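Local coordinates for endo-1,4-beta-xylanase (Pseudoalteromonas haloplanktis, PDB 1H12), which hydrolyses internal beta-1,4 linkages of xylan as a cold-adapted glycoside hydrolase of family 8, at residues 177-182 and 223-228; 184-189 and 256-261; 238-243 and 283-288; 262-267 and 274-279. One frame throughout, in Å; residues are numbered along the deposited sequence. Where two conformers were deposited one is given.

How the contacts relate
All four contacts use helix 219-243 or the loop that follows it. Contact 1 sets the early part of that helix against helix 168-182, partly buried, with a lysine lying over a tyrosine. Contact 3 uses its last turns against helix 283-296 and is fully buried and wholly apolar. At the surface, contact 2 joins a beta hairpin to a loop through a few aliphatic carbons; it touches contact 1 through Gln187 and Gln227, and contact 3 through Gly260 and His239. Contact 4, partly buried and nested within the chain loop closed by contact 3, joins irregular segments and is the one where hydrogen bonds link the two sides.

Contact 1: 177-182 and 223-228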
# COMPACT_ATOMS: atom_id res chain seq x y z
N ASN A 177 -14.51 11.15 -4.66
CA ASN A 177 -15.63 11.03 -5.63
C ASN A 177 -15.22 10.26 -6.85
O ASN A 177 -16.01 9.47 -7.38
CB ASN A 177 -16.08 12.45 -6.00
CG ASN A 177 -16.90 13.10 -4.89
OD1 ASN A 177 -17.29 12.49 -3.96
ND2 ASN A 177 -17.02 14.41 -4.99
N THR A 178 -13.97 10.45 -7.31
CA THR A 178 -13.46 9.65 -8.41
C THR A 178 -13.45 8.17 -8.07
O THR A 178 -13.82 7.33 -8.89
CB THR A 178 -12.09 10.16 -8.83
OG1 THR A 178 -12.27 11.46 -9.41
CG2 THR A 178 -11.38 9.23 -9.80
N ILE A 179 -12.99 7.82 -6.88
CA ILE A 179 -12.98 6.41 -6.47
C ILE A 179 -14.41 5.86 -6.53
O ILE A 179 -14.66 4.80 -7.11
CB ILE A 179 -12.34 6.24 -5.09
CG1 ILE A 179 -10.87 6.61 -5.12
CG2 ILE A 179 -12.52 4.79 -4.65
CD1 ILE A 179 -10.26 6.81 -3.72
N LYS A 180 -15.34 6.56 -5.90
CA LYS A 180 -16.71 6.12 -5.87
C LYS A 180 -17.31 5.97 -7.26
O LYS A 180 -18.00 4.98 -7.53
CB LYS A 180 -17.52 7.10 -5.01
CG LYS A 180 -18.99 6.76 -4.91
CD LYS A 180 -19.66 7.72 -3.87
CE LYS A 180 -21.07 7.47 -3.65
NZ LYS A 180 -21.40 8.68 -2.76
N ASN A 181 -17.08 6.95 -8.12
CA ASN A 181 -17.75 6.98 -9.41
C ASN A 181 -17.08 6.17 -10.49
O ASN A 181 -17.76 5.80 -11.46
CB ASN A 181 -17.83 8.43 -9.89
CG ASN A 181 -18.74 9.26 -9.08
OD1 ASN A 181 -19.67 8.79 -8.50
ND2 ASN A 181 -18.46 10.59 -9.09
N LYS A 182 -15.79 5.92 -10.38
CA LYS A 182 -15.03 5.26 -11.41
C LYS A 182 -14.39 3.96 -11.02
O LYS A 182 -14.06 3.16 -11.90
CB LYS A 182 -13.90 6.20 -11.92
CG LYS A 182 -14.36 7.57 -12.37
CD LYS A 182 -15.28 7.62 -13.58
CE LYS A 182 -15.66 9.02 -13.94
NZ LYS A 182 -16.61 9.05 -15.08
N ASN A 223 -22.01 7.42 5.42
CA ASN A 223 -22.56 6.07 5.42
C ASN A 223 -21.98 5.20 4.30
O ASN A 223 -21.66 4.02 4.53
CB ASN A 223 -24.09 6.13 5.38
CG ASN A 223 -24.68 6.49 6.70
OD1 ASN A 223 -24.93 7.71 7.02
ND2 ASN A 223 -24.91 5.53 7.47
N TYR A 224 -21.79 5.79 3.14
CA TYR A 224 -21.19 5.07 2.01
C TYR A 224 -19.84 4.48 2.40
O TYR A 224 -19.58 3.28 2.21
CB TYR A 224 -21.05 6.00 0.80
CG TYR A 224 -20.37 5.35 -0.38
CD1 TYR A 224 -21.10 4.62 -1.27
CD2 TYR A 224 -18.98 5.41 -0.54
CE1 TYR A 224 -20.48 3.99 -2.37
CE2 TYR A 224 -18.36 4.79 -1.59
CZ TYR A 224 -19.08 4.05 -2.49
OH TYR A 224 -18.43 3.42 -3.51
N TRP A 225 -18.96 5.31 2.95
CA TRP A 225 -17.62 4.84 3.26
C TRP A 225 -17.60 3.86 4.43
O TRP A 225 -16.77 2.96 4.45
CB TRP A 225 -16.66 6.00 3.44
CG TRP A 225 -16.36 6.67 2.13
CD1 TRP A 225 -16.74 7.91 1.74
CD2 TRP A 225 -15.62 6.11 1.02
NE1 TRP A 225 -16.31 8.16 0.47
CE2 TRP A 225 -15.60 7.06 0.01
CE3 TRP A 225 -14.96 4.93 0.81
CZ2 TRP A 225 -15.00 6.84 -1.20
CZ3 TRP A 225 -14.33 4.69 -0.39
CH2 TRP A 225 -14.37 5.64 -1.40
N ARG A 226 -18.50 4.02 5.41
CA ARG A 226 -18.58 3.03 6.47
C ARG A 226 -19.00 1.67 5.90
O ARG A 226 -18.50 0.64 6.33
CB ARG A 226 -19.64 3.48 7.49
N GLN A 227 -19.91 1.67 4.93
CA GLN A 227 -20.35 0.45 4.30
C GLN A 227 -19.20 -0.17 3.48
O GLN A 227 -19.04 -1.40 3.47
CB GLN A 227 -21.53 0.73 3.40
CG GLN A 227 -22.79 1.06 4.22
CD GLN A 227 -23.78 1.91 3.46
OE1 GLN A 227 -23.75 1.99 2.23
NE2 GLN A 227 -24.68 2.55 4.21
N VAL A 228 -18.41 0.65 2.79
CA VAL A 228 -17.23 0.14 2.08
C VAL A 228 -16.31 -0.54 3.08
O VAL A 228 -15.75 -1.60 2.81
CB VAL A 228 -16.53 1.29 1.32
CG1 VAL A 228 -15.23 0.81 0.71
CG2 VAL A 228 -17.41 1.82 0.19
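Lys180 and Tyr224 have the nearest CA atoms of segments 177-182 and 223-228, on helices 168-182 and 219-243: 9.1 Å apart, a spacing filled by long or broad side chains. The aliphatic part of Lys180 lies obliquely across the Tyr224 ring: CG touches CZ of Tyr224 at 3.6 Å, and CE sits over the ring face, 3.8 Å from its centroid. Both side chains leave with CG anti to the backbone N (chi1 179° in Lys180, 177° in Tyr224), and the lysine stays extended beyond CG, which carries its ammonium over the same face. The result is a cation-pi pair, NZ lying 4.5 Å from the ring centroid and 22° off the normal, while Asp221 takes NZ in a salt bridge. Lysine suits this border position because its methylenes can cover an aromatic ring while its charge remains near the surface. With an alanine here in place of Tyr224, the Lys180 chain would probably lose the face that steadies it and be freer to swing about Asp221. Deeper in, Ile179 CG2 meets Trp225 CH2 at 3.8 Å, in the plane of the indole and at its edge, whereas Tyr224 CD2 stands over the centre of an indole face. Phe212 meets the Trp225 ring edge-to-face, and Met184 closes on Ile179 and both aromatics. Such helix-against-helix layering is characteristic of the (alpha/alpha)6 barrel of glycoside hydrolase family 8.

Contact 2: 184-189 and 256-261; sequences MENQII and SRLDGS
Ile188 and Leu258 bring their CA atoms to 7.5 Å where a tight hairpin, turned at Glu185-Ile188, faces a second turn at Arg257-Gly260. Leu258 fills most of the interface. Its CD2 meets Ile188 CG2 at 3.8 Å, the two side chains running antiparallel and overlapping at their methyls, and CD1 comes within 4.0 Å of Glu185 OE1, a plain van der Waals approach. That carboxylate oxygen has its polar partner elsewhere, in the backbone N of Asn197. Leucine and isoleucine suit the place because their branches spread over a small, half-exposed patch.

The loop is stiffened from within. Ser261 N to Asp259 OD1 (3.0 Å) closes an Asx turn, and Ser261 OG (2.8 Å) joins it from the same face of the carboxylate plane, while Ser256 OG donates in plane to a lone pair of Arg257 O. Gly260 suits its positive phi, at which a CB would press on the preceding carbonyl. On the other side, Asn186 and Gln187 take left-handed backbone angles, for which asparagine is well suited, and Glu185 N to Ile188 O, at 2.9 Å, pairs the strand ends. The hairpin is thus the classic two-residue kind with a type I' turn.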
# COMPACT_ATOMS: atom_id res chain seq x y z
N MET A 184 -15.20 1.70 -8.22
CA MET A 184 -15.94 0.85 -7.30
C MET A 184 -16.97 0.01 -8.06
O MET A 184 -17.58 0.47 -9.04
CB MET A 184 -16.66 1.65 -6.21
CG MET A 184 -15.75 2.25 -5.18
SD MET A 184 -15.32 0.88 -4.01
CE MET A 184 -14.27 1.69 -2.85
N GLU A 185 -17.19 -1.19 -7.61
CA GLU A 185 -18.35 -2.00 -8.03
C GLU A 185 -19.01 -2.51 -6.77
O GLU A 185 -18.43 -3.24 -5.98
CB GLU A 185 -17.99 -3.17 -8.90
CG GLU A 185 -19.26 -3.86 -9.43
CD GLU A 185 -19.05 -5.07 -10.25
OE1 GLU A 185 -17.97 -5.54 -10.51
OE2 GLU A 185 -20.08 -5.64 -10.70
N ASN A 186 -20.28 -2.15 -6.57
CA ASN A 186 -21.00 -2.64 -5.38
C ASN A 186 -20.20 -2.37 -4.10
O ASN A 186 -20.14 -3.23 -3.23
CB ASN A 186 -21.32 -4.18 -5.50
CG ASN A 186 -22.12 -4.59 -6.80
OD1 ASN A 186 -22.88 -3.76 -7.36
ND2 ASN A 186 -21.85 -5.86 -7.33
N GLN A 187 -19.56 -1.19 -3.99
CA GLN A 187 -18.84 -0.79 -2.79
C GLN A 187 -17.59 -1.63 -2.52
O GLN A 187 -17.11 -1.60 -1.42
CB GLN A 187 -19.77 -0.72 -1.59
CG GLN A 187 -20.82 0.39 -1.73
CD GLN A 187 -21.80 0.45 -0.61
OE1 GLN A 187 -22.31 -0.61 -0.22
NE2 GLN A 187 -21.92 1.57 0.06
N ILE A 188 -17.07 -2.29 -3.54
CA ILE A 188 -15.81 -3.00 -3.48
C ILE A 188 -14.87 -2.40 -4.53
O ILE A 188 -15.21 -2.25 -5.71
CB ILE A 188 -15.98 -4.50 -3.74
CG1 ILE A 188 -16.78 -5.11 -2.54
CG2 ILE A 188 -14.63 -5.18 -3.83
CD1 ILE A 188 -17.15 -6.48 -2.72
N ILE A 189 -13.65 -2.07 -4.09
CA ILE A 189 -12.67 -1.49 -5.00
C ILE A 189 -12.42 -2.38 -6.20
O ILE A 189 -12.22 -3.58 -6.09
CB ILE A 189 -11.39 -1.14 -4.21
CG1 ILE A 189 -10.46 -0.23 -5.00
CG2 ILE A 189 -10.67 -2.37 -3.70
CD1 ILE A 189 -10.91 1.20 -5.14
N SER A 256 -9.08 -11.66 -6.94
CA SER A 256 -10.18 -12.32 -6.31
C SER A 256 -11.49 -11.90 -6.92
O SER A 256 -11.66 -10.74 -7.36
CB SER A 256 -10.22 -11.93 -4.80
OG SER A 256 -11.27 -12.54 -4.07
N ARG A 257 -12.47 -12.79 -6.91
CA ARG A 257 -13.84 -12.40 -7.17
C ARG A 257 -14.41 -11.68 -5.96
O ARG A 257 -13.80 -11.64 -4.89
CB ARG A 257 -14.69 -13.66 -7.52
CG ARG A 257 -14.11 -14.41 -8.68
CD ARG A 257 -14.02 -13.51 -9.89
NE ARG A 257 -13.69 -14.22 -11.13
CZ ARG A 257 -13.61 -13.63 -12.29
NH1 ARG A 257 -13.82 -12.32 -12.40
NH2 ARG A 257 -13.31 -14.30 -13.38
N LEU A 258 -15.61 -11.10 -6.11
CA LEU A 258 -16.19 -10.29 -5.04
C LEU A 258 -16.65 -11.08 -3.86
O LEU A 258 -16.86 -10.52 -2.81
CB LEU A 258 -17.26 -9.37 -5.62
CG LEU A 258 -16.81 -8.39 -6.67
CD1 LEU A 258 -17.89 -7.38 -6.93
CD2 LEU A 258 -15.52 -7.72 -6.46
N ASP A 259 -16.74 -12.41 -3.99
CA ASP A 259 -17.04 -13.31 -2.89
C ASP A 259 -15.77 -13.79 -2.16
O ASP A 259 -15.86 -14.65 -1.26
CB ASP A 259 -17.92 -14.46 -3.32
CG ASP A 259 -17.23 -15.41 -4.19
OD1 ASP A 259 -16.06 -15.21 -4.64
OD2 ASP A 259 -17.85 -16.43 -4.60
N GLY A 260 -14.61 -13.32 -2.57
CA GLY A 260 -13.33 -13.71 -2.01
C GLY A 260 -12.65 -14.86 -2.69
O GLY A 260 -11.53 -15.23 -2.30
N SER A 261 -13.27 -15.47 -3.69
CA SER A 261 -12.68 -16.61 -4.34
C SER A 261 -11.47 -16.19 -5.17
O SER A 261 -11.59 -15.32 -6.04
CB SER A 261 -13.68 -17.26 -5.34
OG SER A 261 -14.80 -17.76 -4.67

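Contact 3: 238-243 and 283-288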
# COMPACT_ATOMS: atom_id res chain seq x y z
N ASN A 238 -13.59 -13.38 3.84
CA ASN A 238 -13.98 -14.43 2.90
C ASN A 238 -12.78 -14.95 2.13
O ASN A 238 -12.66 -16.16 1.91
CB ASN A 238 -15.06 -13.91 1.96
CG ASN A 238 -16.42 -13.74 2.61
OD1 ASN A 238 -16.67 -14.29 3.70
ND2 ASN A 238 -17.32 -13.00 1.93
N HIS A 239 -11.92 -14.04 1.67
CA HIS A 239 -10.73 -14.46 0.94
C HIS A 239 -9.85 -15.33 1.81
O HIS A 239 -9.37 -16.38 1.35
CB HIS A 239 -9.98 -13.20 0.48
CG HIS A 239 -8.84 -13.48 -0.45
ND1 HIS A 239 -9.02 -14.05 -1.69
CD2 HIS A 239 -7.51 -13.30 -0.31
CE1 HIS A 239 -7.80 -14.16 -2.27
NE2 HIS A 239 -6.87 -13.72 -1.45
N PHE A 240 -9.63 -14.94 3.04
CA PHE A 240 -8.82 -15.74 3.94
C PHE A 240 -9.43 -17.09 4.24
O PHE A 240 -8.72 -18.07 4.41
CB PHE A 240 -8.38 -14.95 5.17
CG PHE A 240 -7.19 -14.08 4.89
CD1 PHE A 240 -5.94 -14.66 4.78
CD2 PHE A 240 -7.30 -12.68 4.70
CE1 PHE A 240 -4.83 -13.90 4.49
CE2 PHE A 240 -6.19 -11.93 4.42
CZ PHE A 240 -4.97 -12.55 4.30
N THR A 241 -10.75 -17.18 4.32
CA THR A 241 -11.41 -18.47 4.46
C THR A 241 -11.13 -19.32 3.23
O THR A 241 -10.82 -20.50 3.35
CB THR A 241 -12.91 -18.26 4.67
OG1 THR A 241 -13.15 -17.54 5.89
CG2 THR A 241 -13.68 -19.60 4.72
N LYS A 242 -11.26 -18.75 2.07
CA LYS A 242 -11.09 -19.48 0.82
C LYS A 242 -9.67 -19.91 0.58
O LYS A 242 -9.47 -20.96 -0.04
CB LYS A 242 -11.63 -18.68 -0.37
CG LYS A 242 -13.13 -18.43 -0.32
CD LYS A 242 -13.85 -19.27 -1.01
CE LYS A 242 -15.32 -18.69 -1.29
NZ LYS A 242 -15.68 -19.60 -2.46
N VAL A 243 -8.67 -19.16 1.07
CA VAL A 243 -7.29 -19.60 0.89
C VAL A 243 -6.75 -20.48 2.02
O VAL A 243 -5.63 -20.94 1.94
CB VAL A 243 -6.31 -18.43 0.61
CG1 VAL A 243 -6.72 -17.69 -0.63
CG2 VAL A 243 -6.13 -17.50 1.79
N TRP A 283 1.71 -9.60 -1.49
CA TRP A 283 2.56 -9.32 -0.34
C TRP A 283 1.90 -8.35 0.62
O TRP A 283 2.10 -8.44 1.83
CB TRP A 283 3.89 -8.68 -0.70
CG TRP A 283 4.88 -9.46 -1.51
CD1 TRP A 283 4.82 -10.76 -1.95
CD2 TRP A 283 6.13 -8.94 -1.98
NE1 TRP A 283 5.95 -11.05 -2.66
CE2 TRP A 283 6.75 -9.94 -2.70
CE3 TRP A 283 6.77 -7.71 -1.84
CZ2 TRP A 283 7.98 -9.73 -3.29
CZ3 TRP A 283 7.96 -7.50 -2.41
CH2 TRP A 283 8.55 -8.49 -3.15
N ARG A 284 1.21 -7.36 0.06
CA ARG A 284 0.69 -6.27 0.88
C ARG A 284 -0.55 -6.63 1.67
O ARG A 284 -0.93 -5.87 2.55
CB ARG A 284 0.38 -5.03 -0.02
CG ARG A 284 1.59 -4.51 -0.76
CD ARG A 284 1.36 -3.14 -1.37
NE ARG A 284 0.32 -3.02 -2.38
CZ ARG A 284 0.48 -3.26 -3.67
NH1 ARG A 284 1.56 -3.83 -4.12
NH2 ARG A 284 -0.43 -2.90 -4.51
N VAL A 285 -1.18 -7.74 1.35
CA VAL A 285 -2.44 -8.07 2.02
C VAL A 285 -2.26 -8.20 3.52
O VAL A 285 -2.99 -7.55 4.28
CB VAL A 285 -3.10 -9.31 1.42
CG1 VAL A 285 -4.37 -9.65 2.17
CG2 VAL A 285 -3.40 -9.13 -0.06
N ILE A 286 -1.33 -9.03 4.00
CA ILE A 286 -1.22 -9.15 5.45
C ILE A 286 -0.64 -7.89 6.11
O ILE A 286 -0.91 -7.63 7.27
CB ILE A 286 -0.56 -10.44 5.93
CG1 ILE A 286 0.93 -10.55 5.54
CG2 ILE A 286 -1.40 -11.64 5.49
CD1 ILE A 286 1.62 -11.75 6.20
N MET A 287 0.10 -7.08 5.34
CA MET A 287 0.47 -5.75 5.81
C MET A 287 -0.80 -4.92 6.10
O MET A 287 -0.90 -4.28 7.15
CB MET A 287 1.33 -5.06 4.76
CG MET A 287 1.83 -3.72 5.09
SD MET A 287 2.73 -2.99 3.74
CE MET A 287 1.76 -2.69 2.51
N ASN A 288 -1.74 -4.95 5.15
CA ASN A 288 -2.99 -4.23 5.32
C ASN A 288 -3.81 -4.77 6.47
O ASN A 288 -4.49 -4.01 7.16
CB ASN A 288 -3.80 -4.31 4.04
CG ASN A 288 -3.19 -3.62 2.86
OD1 ASN A 288 -2.36 -2.70 3.01
ND2 ASN A 288 -3.61 -4.02 1.67
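Phe240 reaches out from helix 219-243 and lays the far end of its ring against Val285 and Ile286 on helix 283-296. This is helix-to-helix packing of the (alpha/alpha)6 barrel expected for glycoside hydrolase family 8, and here all the touching residues are buried. The backbones stay well apart, 10.2 Å between the CA atoms of Phe240 and Val285, and a phenylalanine suits this gap because its ring is long enough to bridge it without bringing a polar group into the interior. CZ carries most of the contact, 3.6 Å from Val285 CG1, with Phe240 CE2 close to the same methyl. Val285 places that methyl anti to its own backbone N (chi1 178°), and the ring and the valine, coming from opposing helices, overlap at their ends. Ile286 instead crosses the phenylalanine at about a right angle. Ala305 of helix 300-318 also touches Phe240, its short side chain suiting a place beside a bulky ring.

Neighbours on both helices tie the pair into the fold. His239 ND1 bonds to Gly260 O and its NE2 to Thr253 N, consistent with a neutral ring carrying its proton on ND1. Arg284 forms salt bridges with Glu78 and Asp144, and Trp283 bonds through NE1 to the carbonyl of Gln327, one of the residues around the bound xylose. Ile286 turns its CG1 branch between the backbone N and carbonyl carbon (chi1 66°), leaving the shorter branch for Phe240: CG2 touches CZ of that ring at 3.9 Å.

Contact 4: 262-267 and 274-279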
# COMPACT_ATOMS: atom_id res chain seq x y z
N PRO A 262 -10.30 -16.79 -4.97
CA PRO A 262 -9.18 -16.50 -5.87
C PRO A 262 -9.57 -16.69 -7.32
O PRO A 262 -10.24 -17.67 -7.68
CB PRO A 262 -8.11 -17.49 -5.43
CG PRO A 262 -8.41 -17.71 -3.96
CD PRO A 262 -9.92 -17.73 -3.89
N VAL A 263 -9.06 -15.82 -8.18
CA VAL A 263 -9.17 -15.99 -9.60
C VAL A 263 -8.13 -17.01 -10.03
O VAL A 263 -6.98 -16.91 -9.67
CB VAL A 263 -8.94 -14.67 -10.31
CG1 VAL A 263 -8.74 -14.85 -11.81
CG2 VAL A 263 -10.07 -13.71 -10.03
N ILE A 264 -8.56 -18.03 -10.81
CA ILE A 264 -7.68 -19.10 -11.21
C ILE A 264 -7.17 -18.84 -12.63
O ILE A 264 -7.97 -18.78 -13.58
CB ILE A 264 -8.39 -20.48 -11.07
CG1 ILE A 264 -8.93 -20.69 -9.68
CG2 ILE A 264 -7.46 -21.59 -11.48
CD1 ILE A 264 -7.97 -20.55 -8.54
N GLY A 265 -5.86 -18.78 -12.79
CA GLY A 265 -5.27 -18.60 -14.09
C GLY A 265 -5.45 -17.22 -14.65
O GLY A 265 -5.59 -16.22 -13.92
N TYR A 266 -5.37 -17.15 -15.98
CA TYR A 266 -5.55 -15.89 -16.71
C TYR A 266 -7.01 -15.68 -17.04
O TYR A 266 -7.75 -16.64 -17.36
CB TYR A 266 -4.69 -15.93 -17.98
CG TYR A 266 -3.22 -15.86 -17.68
CD1 TYR A 266 -2.64 -14.64 -17.35
CD2 TYR A 266 -2.41 -16.97 -17.62
CE1 TYR A 266 -1.32 -14.56 -17.04
CE2 TYR A 266 -1.06 -16.89 -17.28
CZ TYR A 266 -0.52 -15.65 -17.03
OH TYR A 266 0.81 -15.50 -16.73
N ILE A 267 -7.41 -14.41 -16.95
CA ILE A 267 -8.77 -13.99 -17.28
C ILE A 267 -8.87 -12.78 -18.22
O ILE A 267 -9.95 -12.46 -18.66
CB ILE A 267 -9.61 -13.72 -16.05
CG1 ILE A 267 -9.04 -12.66 -15.16
CG2 ILE A 267 -9.89 -14.97 -15.25
CD1 ILE A 267 -10.00 -12.03 -14.19
N PRO A 274 -0.82 -15.20 -13.22
CA PRO A 274 -2.05 -15.90 -12.84
C PRO A 274 -2.70 -15.29 -11.62
O PRO A 274 -2.03 -14.81 -10.69
CB PRO A 274 -1.60 -17.32 -12.60
CG PRO A 274 -0.39 -17.45 -13.49
CD PRO A 274 0.30 -16.12 -13.35
N GLY A 275 -4.03 -15.32 -11.59
CA GLY A 275 -4.75 -14.70 -10.49
C GLY A 275 -4.54 -15.28 -9.12
O GLY A 275 -4.68 -14.57 -8.12
N GLN A 276 -4.17 -16.55 -9.08
CA GLN A 276 -4.06 -17.27 -7.81
C GLN A 276 -2.67 -17.21 -7.26
O GLN A 276 -2.39 -17.79 -6.19
CB GLN A 276 -4.53 -18.73 -7.91
CG GLN A 276 -3.53 -19.73 -8.51
CD GLN A 276 -3.37 -19.68 -9.97
OE1 GLN A 276 -4.06 -18.92 -10.68
NE2 GLN A 276 -2.51 -20.53 -10.50
N TRP A 277 -1.75 -16.53 -7.93
CA TRP A 277 -0.43 -16.38 -7.34
C TRP A 277 -0.45 -15.44 -6.15
O TRP A 277 -1.08 -14.39 -6.18
CB TRP A 277 0.55 -15.77 -8.36
CG TRP A 277 1.08 -16.73 -9.37
CD1 TRP A 277 0.64 -17.98 -9.63
CD2 TRP A 277 2.20 -16.52 -10.21
NE1 TRP A 277 1.43 -18.56 -10.60
CE2 TRP A 277 2.40 -17.68 -10.94
CE3 TRP A 277 3.04 -15.46 -10.41
CZ2 TRP A 277 3.44 -17.85 -11.85
CZ3 TRP A 277 4.11 -15.63 -11.32
CH2 TRP A 277 4.26 -16.83 -12.00
N TYR A 278 0.28 -15.85 -5.10
CA TYR A 278 0.78 -14.93 -4.11
C TYR A 278 2.01 -14.33 -4.73
O TYR A 278 3.04 -15.00 -4.90
CB TYR A 278 1.09 -15.66 -2.80
CG TYR A 278 1.89 -14.88 -1.79
CD1 TYR A 278 1.28 -14.04 -0.88
CD2 TYR A 278 3.26 -14.95 -1.76
CE1 TYR A 278 2.04 -13.34 0.06
CE2 TYR A 278 4.00 -14.27 -0.85
CZ TYR A 278 3.41 -13.47 0.08
OH TYR A 278 4.20 -12.80 1.00
N GLU A 279 1.91 -13.08 -5.15
CA GLU A 279 2.97 -12.38 -5.85
C GLU A 279 3.11 -10.98 -5.25
O GLU A 279 2.75 -10.73 -4.10
CB GLU A 279 2.75 -12.44 -7.37
CG GLU A 279 1.39 -12.02 -7.84
CD GLU A 279 0.89 -10.71 -7.24
OE1 GLU A 279 1.10 -9.62 -7.82
OE2 GLU A 279 0.34 -10.81 -6.10
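Gly265 N gives the shortest bond here, 2.8 Å to Gln276 OE1 and nearly straight at 173°, though the donor is tilted 29° from the plane of the amide carbonyl. Gly265 O accepts Gly275 N at 2.9 Å, so the glycine is held through both N and O by segment 274-279. Gln276 reaches back because CG sits between the backbone N and carbonyl carbon (chi1 80°) and the chain bends again at its next bond; NE2 then goes to Ser330 OG. A leucine in place of Gln276 would lack the amide, and is likely to leave Gly265 N and Ser330 OG without these hydrogen-bond partners.

Glycine suits both positions. Gly265 has a positive phi, and a CB on Gly275 would run into Val263 O. Beside them, Pro274 lies over one face of the Tyr266 ring, with Tyr266 OH 3.5 Å from Pro274 CD. That same CD stands over the centre of the Trp277 ring, so the compact, rigid proline is sandwiched between two aromatics. Ile264 CD1 covers Gln276 CB at 3.9 Å.

Beyond the turn at Pro274-Trp277, Tyr278 pairs with Tyr329 in a small antiparallel sheet, helix 283-296 follows, and Pro262 packs on the end of helix 219-243.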